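Local coordinates for protein 3-polyprenyl-4-hydroxybenzoate decarboxylase and related decarboxylases (PDB 6H6X) that probably catalyses the reversible decarboxylation of aromatic acids with prenylated FMN, and can carboxylate 2-furoic acid to 2,5-furandicarboxylic acid, at residues B[149-154]-B[163-168]; B[252-257]-B[268-273]. The protein carries 8 engineered substitutions. One frame throughout, in Å; residues are numbered along the deposited sequence.

How the interactions relate
Interaction 1 forms part of the wall of the prenylated FMN pocket; interaction 2, whose centre is 10 Å away, is the next layer outward on the same antiparallel sheet. They meet through Arg152: its NH2 forms a salt bridge with Glu254 OE2 at 2.8 Å, and its CD packs on Phe257 CD2 at 3.3 Å. Nearby, Gln154 OE1 lies 2.8 Å from Gly255 N, probably a hydrogen bond from the Gly255 backbone to the Gln154 side chain, which ties the strand of 149-154 to that of 252-257. The side chain of Glu254 is about 7 Å from the cofactor at the nearest atoms. Interaction 2 thus holds a second-shell carboxylate against an arginine that itself lies beside the cofactor's pyrimidine end.

Interaction 1. Residues B[149-154]-B[163-168]; sequences SIHRLQ and ILILPR. With 4LU (1-deoxy-5-O-phosphono-1-(3,3,4,5-tetramethyl-9,11-dioxo-2,3,8,9,10,11-hexahydro-7H-quinolino[1,8-fg]pteridin-12-ium-7-y l)-D-ribitol), chain I.
Leu153 and Ile163 form an antiparallel, non-hydrogen-bonded pair, with 4.8 Å between their CA atoms, and past it 164-168 leaves the strand as a loop. Their side chains lie alongside each other and point the same way, Leu153 CD2 against Ile163 CG1, while CB of His151 leans on that same CG1. The imidazole reaches the loop through ND1, which donates to Leu164 O (3.0 Å, 147° at the hydrogen) in the plane of both carbonyl and ring. Ser149 OG shares a 2.7 Å hydrogen bond with His151 NE2 in the ring plane; held at both nitrogens, the imidazole cannot easily turn. Leu164 O is gripped twice, since N3 of the cofactor also donates to it at 3.0 Å. This sits in the split beta-barrel characteristic of the FMN-binding domain of UbiD enzymes, and the two segments read the pyrimidine edge of prenylated FMN through their backbone: Arg152 N donates to O4 (2.9 Å) and Leu166 N to O2 (2.9 Å), each nearly straight. CG of Arg152 stands between its backbone N and carbonyl carbon (chi1 75°), and from there the chain runs extended past O4. The guanidinium receives Leu164 CD2 over the centre of one face, 3.5 Å from NH1; its polar ends turn to Glu254 and Glu259, an arrangement consistent with the Glu-Arg-Glu network of this family. Ile150 lays CG2 on the dimethylated ring. At the far end of the cofactor, Arg168, bent at chi2 and chi3, brings NH2 to within 2.9 Å of phosphate oxygen O1P.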
loop_
_atom_site.group_PDB
_atom_site.type_symbol
_atom_site.label_atom_id
_atom_site.label_comp_id
_atom_site.label_asym_id
_atom_site.label_seq_id
_atom_site.Cartn_x
_atom_site.Cartn_y
_atom_site.Cartn_z
ATOM N N SER B 149 8.777 -21.107 23.613
ATOM C CA SER B 149 7.971 -19.945 23.231
ATOM C C SER B 149 8.755 -18.652 23.508
ATOM O O SER B 149 9.791 -18.670 24.187
ATOM C CB SER B 149 6.642 -19.941 24.040
ATOM O OG SER B 149 6.862 -20.298 25.403
ATOM N N ILE B 150 8.246 -17.531 22.993
ATOM C CA ILE B 150 8.893 -16.245 23.218
ATOM C C ILE B 150 7.956 -15.384 24.052
ATOM O O ILE B 150 6.798 -15.178 23.681
ATOM C CB ILE B 150 9.217 -15.532 21.884
ATOM C CG1 ILE B 150 10.272 -16.322 21.129
ATOM C CG2 ILE B 150 9.705 -14.088 22.136
ATOM C CD1 ILE B 150 10.681 -15.680 19.807
ATOM N N HIS B 151 8.488 -14.849 25.139
ATOM C CA HIS B 151 7.747 -13.985 26.100
ATOM C C HIS B 151 8.550 -12.723 26.325
ATOM O O HIS B 151 9.797 -12.759 26.388
ATOM C CB HIS B 151 7.526 -14.724 27.437
ATOM C CG HIS B 151 6.822 -16.025 27.253
ATOM N ND1 HIS B 151 5.458 -16.153 27.362
ATOM C CD2 HIS B 151 7.277 -17.226 26.825
ATOM C CE1 HIS B 151 5.105 -17.391 27.049
ATOM N NE2 HIS B 151 6.191 -18.059 26.707
ATOM N N ARG B 152 7.856 -11.586 26.395
ATOM C CA ARG B 152 8.505 -10.372 26.848
ATOM C C ARG B 152 8.898 -10.532 28.322
ATOM O O ARG B 152 8.168 -11.128 29.107
ATOM C CB ARG B 152 7.628 -9.159 26.619
ATOM C CG ARG B 152 6.470 -9.013 27.578
ATOM C CD ARG B 152 5.564 -7.874 27.151
ATOM N NE ARG B 152 4.609 -7.552 28.209
ATOM C CZ ARG B 152 3.344 -7.156 28.051
ATOM N NH1 ARG B 152 2.771 -7.019 26.844
ATOM N NH2 ARG B 152 2.626 -6.908 29.137
ATOM N N LEU B 153 10.087 -10.053 28.654
ATOM C CA LEU B 153 10.607 -10.134 29.993
ATOM C C LEU B 153 11.016 -8.719 30.431
ATOM O O LEU B 153 11.868 -8.080 29.816
ATOM C CB LEU B 153 11.807 -11.066 30.009
ATOM C CG LEU B 153 11.457 -12.468 29.553
ATOM C CD1 LEU B 153 12.621 -13.137 28.901
ATOM C CD2 LEU B 153 10.983 -13.264 30.736
ATOM N N GLN B 154 10.350 -8.196 31.449
ATOM C CA GLN B 154 10.687 -6.886 31.991
ATOM C C GLN B 154 11.853 -7.050 32.955
ATOM O O GLN B 154 11.809 -7.884 33.853
ATOM C CB GLN B 154 9.485 -6.260 32.729
ATOM C CG GLN B 154 9.697 -4.771 33.067
ATOM C CD GLN B 154 8.586 -4.167 33.890
ATOM O OE1 GLN B 154 7.437 -4.629 33.866
ATOM N NE2 GLN B 154 8.926 -3.101 34.617
ATOM N N ILE B 163 7.298 -11.464 33.616
ATOM C CA ILE B 163 7.027 -12.205 32.406
ATOM C C ILE B 163 5.523 -12.212 32.154
ATOM O O ILE B 163 4.747 -12.490 33.027
ATOM C CB ILE B 163 7.625 -13.633 32.484
ATOM C CG1 ILE B 163 7.402 -14.366 31.160
ATOM C CG2 ILE B 163 7.022 -14.424 33.630
ATOM C CD1 ILE B 163 7.921 -15.790 31.148
ATOM N N LEU B 164 5.143 -11.862 30.941
ATOM C CA LEU B 164 3.793 -12.058 30.446
ATOM C C LEU B 164 3.688 -13.471 29.905
ATOM O O LEU B 164 4.407 -13.817 28.975
ATOM C CB LEU B 164 3.475 -11.032 29.359
ATOM C CG LEU B 164 2.201 -11.350 28.564
ATOM C CD1 LEU B 164 0.987 -11.269 29.465
ATOM C CD2 LEU B 164 2.041 -10.428 27.364
ATOM N N ILE B 165 2.836 -14.297 30.500
ATOM C CA ILE B 165 2.549 -15.628 29.986
ATOM C C ILE B 165 1.064 -15.716 29.589
ATOM O O ILE B 165 0.186 -15.751 30.447
ATOM C CB ILE B 165 2.893 -16.737 31.024
ATOM C CG1 ILE B 165 4.255 -16.501 31.674
ATOM C CG2 ILE B 165 2.874 -18.132 30.392
ATOM C CD1 ILE B 165 4.620 -17.574 32.682
ATOM N N LEU B 166 0.787 -15.783 28.297
ATOM C CA LEU B 166 -0.580 -16.012 27.811
ATOM C C LEU B 166 -0.992 -17.475 28.093
ATOM O O LEU B 166 -0.122 -18.331 28.281
ATOM C CB LEU B 166 -0.678 -15.686 26.315
ATOM C CG LEU B 166 -0.313 -14.233 25.964
ATOM C CD1 LEU B 166 -0.204 -14.034 24.444
ATOM C CD2 LEU B 166 -1.283 -13.246 26.595
ATOM N N PRO B 167 -2.309 -17.769 28.154
ATOM C CA PRO B 167 -2.772 -19.137 28.460
ATOM C C PRO B 167 -2.581 -20.140 27.289
ATOM O O PRO B 167 -3.523 -20.466 26.555
ATOM C CB PRO B 167 -4.251 -18.922 28.818
ATOM C CG PRO B 167 -4.636 -17.731 28.003
ATOM C CD PRO B 167 -3.435 -16.820 28.067
ATOM N N ARG B 168 -1.338 -20.605 27.152
ATOM C CA ARG B 168 -0.890 -21.527 26.089
ATOM C C ARG B 168 -0.022 -22.608 26.809
ATOM O O ARG B 168 -0.284 -22.925 27.969
ATOM C CB ARG B 168 -0.114 -20.774 24.983
ATOM C CG ARG B 168 -0.878 -19.757 24.118
ATOM C CD ARG B 168 -1.694 -20.392 22.985
ATOM N NE ARG B 168 -0.966 -21.428 22.225
ATOM C CZ ARG B 168 -1.464 -22.599 21.791
ATOM N NH1 ARG B 168 -2.732 -22.955 22.000
ATOM N NH2 ARG B 168 -0.669 -23.441 21.125
HETATM C C9 4LU I . 6.143 -13.825 20.159
HETATM C C8 4LU I . 7.165 -13.053 19.531
HETATM C C7 4LU I . 7.629 -11.844 20.061
HETATM C C10 4LU I . 4.092 -13.877 23.310
HETATM C C6 4LU I . 6.843 -11.230 21.206
HETATM N N3 4LU I . 3.762 -13.623 26.070
HETATM C C2 4LU I . 3.233 -14.702 25.408
HETATM C C13 4LU I . 8.033 -8.786 21.380
HETATM C C5 4LU I . 7.206 -9.917 21.957
HETATM C C1 4LU I . 5.245 -10.292 23.396
HETATM O O2 4LU I . 2.601 -15.588 26.062
HETATM N N1 4LU I . 3.407 -14.829 24.058
HETATM C C4 4LU I . 4.455 -12.635 25.428
HETATM O O4 4LU I . 4.939 -11.671 26.075
HETATM C C4A 4LU I . 4.645 -12.737 23.939
HETATM N N5 4LU I . 5.391 -11.771 23.186
HETATM C C3 4LU I . 6.350 -9.572 23.126
HETATM C C12 4LU I . 8.340 -10.464 22.872
HETATM C C5A 4LU I . 5.924 -12.125 21.917
HETATM C C7M 4LU I . 8.719 -11.048 19.345
HETATM C C8M 4LU I . 7.755 -13.670 18.291
HETATM C C9A 4LU I . 5.455 -13.406 21.317
HETATM N N10 4LU I . 4.299 -14.040 21.916
HETATM C "C1'" 4LU I . 3.660 -15.198 21.293
HETATM C "C2'" 4LU I . 4.215 -16.597 21.646
HETATM O "O2'" 4LU I . 5.645 -16.665 21.643
HETATM C "C3'" 4LU I . 3.711 -17.571 20.594
HETATM O "O3'" 4LU I . 2.298 -17.412 20.437
HETATM C "C4'" 4LU I . 4.094 -19.019 20.918
HETATM O "O4'" 4LU I . 4.048 -19.918 19.769
HETATM C "C5'" 4LU I . 3.271 -19.684 22.008
HETATM O "O5'" 4LU I . 3.885 -20.990 22.041
HETATM P P 4LU I . 3.175 -22.293 22.705
HETATM O O2P 4LU I . 4.233 -23.410 22.741
HETATM O O3P 4LU I . 2.805 -21.873 24.157
HETATM O O1P 4LU I . 2.015 -22.612 21.760
#

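Interaction 2. Residues B[252-257]-B[268-273]; sequences EVEGPF and APRPVV
Glu254 and Arg270 cross on one face of a pair of antiparallel strands, their carboxylate and guanidinium planes turned 52° apart. The link is a salt bridge through one nitrogen: NH1 of Arg270 donates to OE2 of Glu254 at 2.9 Å, nearly along the C-O axis but tilted out of the guanidinium plane, and the bond is bent (132° at the hydrogen). Glu254 gets there by a bend at chi2 (-81°), whereas Arg270 runs extended from CG to NE, and below the charges their CB atoms lie 4.0 Å apart. Ala268 CB covers one guanidinium face, 3.6 Å above its plane and toward the rim. The other carboxylate oxygen of Glu254 bonds to Tyr130, and OE2 is shared with Arg152, so two arginines converge on this one oxygen. Farther along the same face, Glu252 lays its chain across Val272, with CB 3.8 Å from CG2, and sends its carboxylate to Arg160. Four backbone hydrogen bonds join Glu252 with Arg270 and Glu254 with Ala268, while Val253 and Pro269 form the non-hydrogen-bonded pair between. The arrangement is a twisted beta hairpin of the UbiD central domain, presenting a glutamate toward the arginine beside the prenylated FMN.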
loop_
_atom_site.group_PDB
_atom_site.type_symbol
_atom_site.label_atom_id
_atom_site.label_comp_id
_atom_site.label_asym_id
_atom_site.label_seq_id
_atom_site.Cartn_x
_atom_site.Cartn_y
_atom_site.Cartn_z
ATOM N N GLU B 252 3.974 -9.910 40.581
ATOM C CA GLU B 252 4.425 -8.515 40.634
ATOM C C GLU B 252 4.008 -7.810 39.379
ATOM O O GLU B 252 3.765 -8.452 38.353
ATOM C CB GLU B 252 5.937 -8.426 40.819
ATOM C CG GLU B 252 6.356 -8.930 42.204
ATOM C CD GLU B 252 7.858 -9.004 42.432
ATOM O OE1 GLU B 252 8.670 -8.609 41.555
ATOM O OE2 GLU B 252 8.232 -9.493 43.519
ATOM N N VAL B 253 3.933 -6.491 39.467
ATOM C CA VAL B 253 3.381 -5.709 38.385
ATOM C C VAL B 253 4.378 -5.691 37.221
ATOM O O VAL B 253 5.542 -5.281 37.346
ATOM C CB VAL B 253 3.003 -4.275 38.813
ATOM C CG1 VAL B 253 2.479 -3.498 37.609
ATOM C CG2 VAL B 253 1.956 -4.288 39.929
ATOM N N GLU B 254 3.903 -6.167 36.082
ATOM C CA GLU B 254 4.692 -6.162 34.836
ATOM C C GLU B 254 3.966 -5.244 33.860
ATOM O O GLU B 254 2.726 -5.285 33.727
ATOM C CB GLU B 254 4.820 -7.593 34.289
ATOM C CG GLU B 254 5.640 -7.746 33.013
ATOM C CD GLU B 254 4.885 -7.398 31.719
ATOM O OE1 GLU B 254 5.519 -6.873 30.775
ATOM O OE2 GLU B 254 3.657 -7.632 31.624
ATOM N N GLY B 255 4.723 -4.435 33.151
ATOM C CA GLY B 255 4.101 -3.565 32.165
ATOM C C GLY B 255 3.944 -2.131 32.639
ATOM O O GLY B 255 4.383 -1.825 33.744
ATOM N N PRO B 256 3.369 -1.249 31.808
ATOM C CA PRO B 256 2.881 -1.602 30.450
ATOM C C PRO B 256 3.994 -1.698 29.385
ATOM O O PRO B 256 5.165 -1.351 29.632
ATOM C CB PRO B 256 1.912 -0.453 30.125
ATOM C CG PRO B 256 2.471 0.726 30.880
ATOM C CD PRO B 256 3.305 0.211 32.036
ATOM N N PHE B 257 3.598 -2.126 28.194
ATOM C CA PHE B 257 4.554 -2.411 27.116
ATOM C C PHE B 257 3.931 -2.176 25.748
ATOM O O PHE B 257 2.820 -2.641 25.492
ATOM C CB PHE B 257 5.002 -3.875 27.288
ATOM C CG PHE B 257 5.985 -4.367 26.267
ATOM C CD1 PHE B 257 7.316 -4.011 26.351
ATOM C CD2 PHE B 257 5.584 -5.211 25.220
ATOM C CE1 PHE B 257 8.236 -4.472 25.424
ATOM C CE2 PHE B 257 6.510 -5.698 24.326
ATOM C CZ PHE B 257 7.832 -5.320 24.422
ATOM N N ALA B 268 -0.212 -5.117 34.838
ATOM C CA ALA B 268 -0.965 -5.974 35.762
ATOM C C ALA B 268 -0.024 -6.894 36.569
ATOM O O ALA B 268 1.156 -7.036 36.212
ATOM C CB ALA B 268 -2.009 -6.800 35.010
ATOM N N PRO B 269 -0.540 -7.514 37.658
ATOM C CA PRO B 269 0.283 -8.471 38.431
ATOM C C PRO B 269 0.514 -9.808 37.693
ATOM O O PRO B 269 -0.451 -10.475 37.287
ATOM C CB PRO B 269 -0.544 -8.696 39.723
ATOM C CG PRO B 269 -1.573 -7.615 39.756
ATOM C CD PRO B 269 -1.836 -7.254 38.326
ATOM N N ARG B 270 1.782 -10.203 37.553
ATOM C CA ARG B 270 2.179 -11.324 36.684
ATOM C C ARG B 270 3.342 -12.113 37.262
ATOM O O ARG B 270 3.992 -11.656 38.211
ATOM C CB ARG B 270 2.551 -10.775 35.293
ATOM C CG ARG B 270 1.308 -10.449 34.473
ATOM C CD ARG B 270 1.571 -9.855 33.119
ATOM N NE ARG B 270 0.304 -9.425 32.540
ATOM C CZ ARG B 270 0.016 -8.191 32.121
ATOM N NH1 ARG B 270 0.897 -7.185 32.177
ATOM N NH2 ARG B 270 -1.190 -7.964 31.619
ATOM N N PRO B 271 3.641 -13.293 36.680
ATOM C CA PRO B 271 4.716 -14.081 37.280
ATOM C C PRO B 271 6.057 -13.425 37.203
ATOM O O PRO B 271 6.249 -12.428 36.505
ATOM C CB PRO B 271 4.688 -15.376 36.493
ATOM C CG PRO B 271 3.244 -15.527 36.164
ATOM C CD PRO B 271 2.782 -14.130 35.830
ATOM N N VAL B 272 6.987 -14.009 37.939
ATOM C CA VAL B 272 8.324 -13.466 38.111
ATOM C C VAL B 272 9.351 -14.593 37.917
ATOM O O VAL B 272 9.154 -15.681 38.375
ATOM C CB VAL B 272 8.475 -12.857 39.523
ATOM C CG1 VAL B 272 9.887 -12.362 39.764
ATOM C CG2 VAL B 272 7.498 -11.701 39.691
ATOM N N VAL B 273 10.440 -14.295 37.233
ATOM C CA VAL B 273 11.529 -15.191 37.037
ATOM C C VAL B 273 12.660 -14.679 37.894
ATOM O O VAL B 273 13.025 -13.514 37.771
ATOM C CB VAL B 273 12.031 -15.170 35.556
ATOM C CG1 VAL B 273 13.309 -15.990 35.386
ATOM C CG2 VAL B 273 10.953 -15.689 34.617
#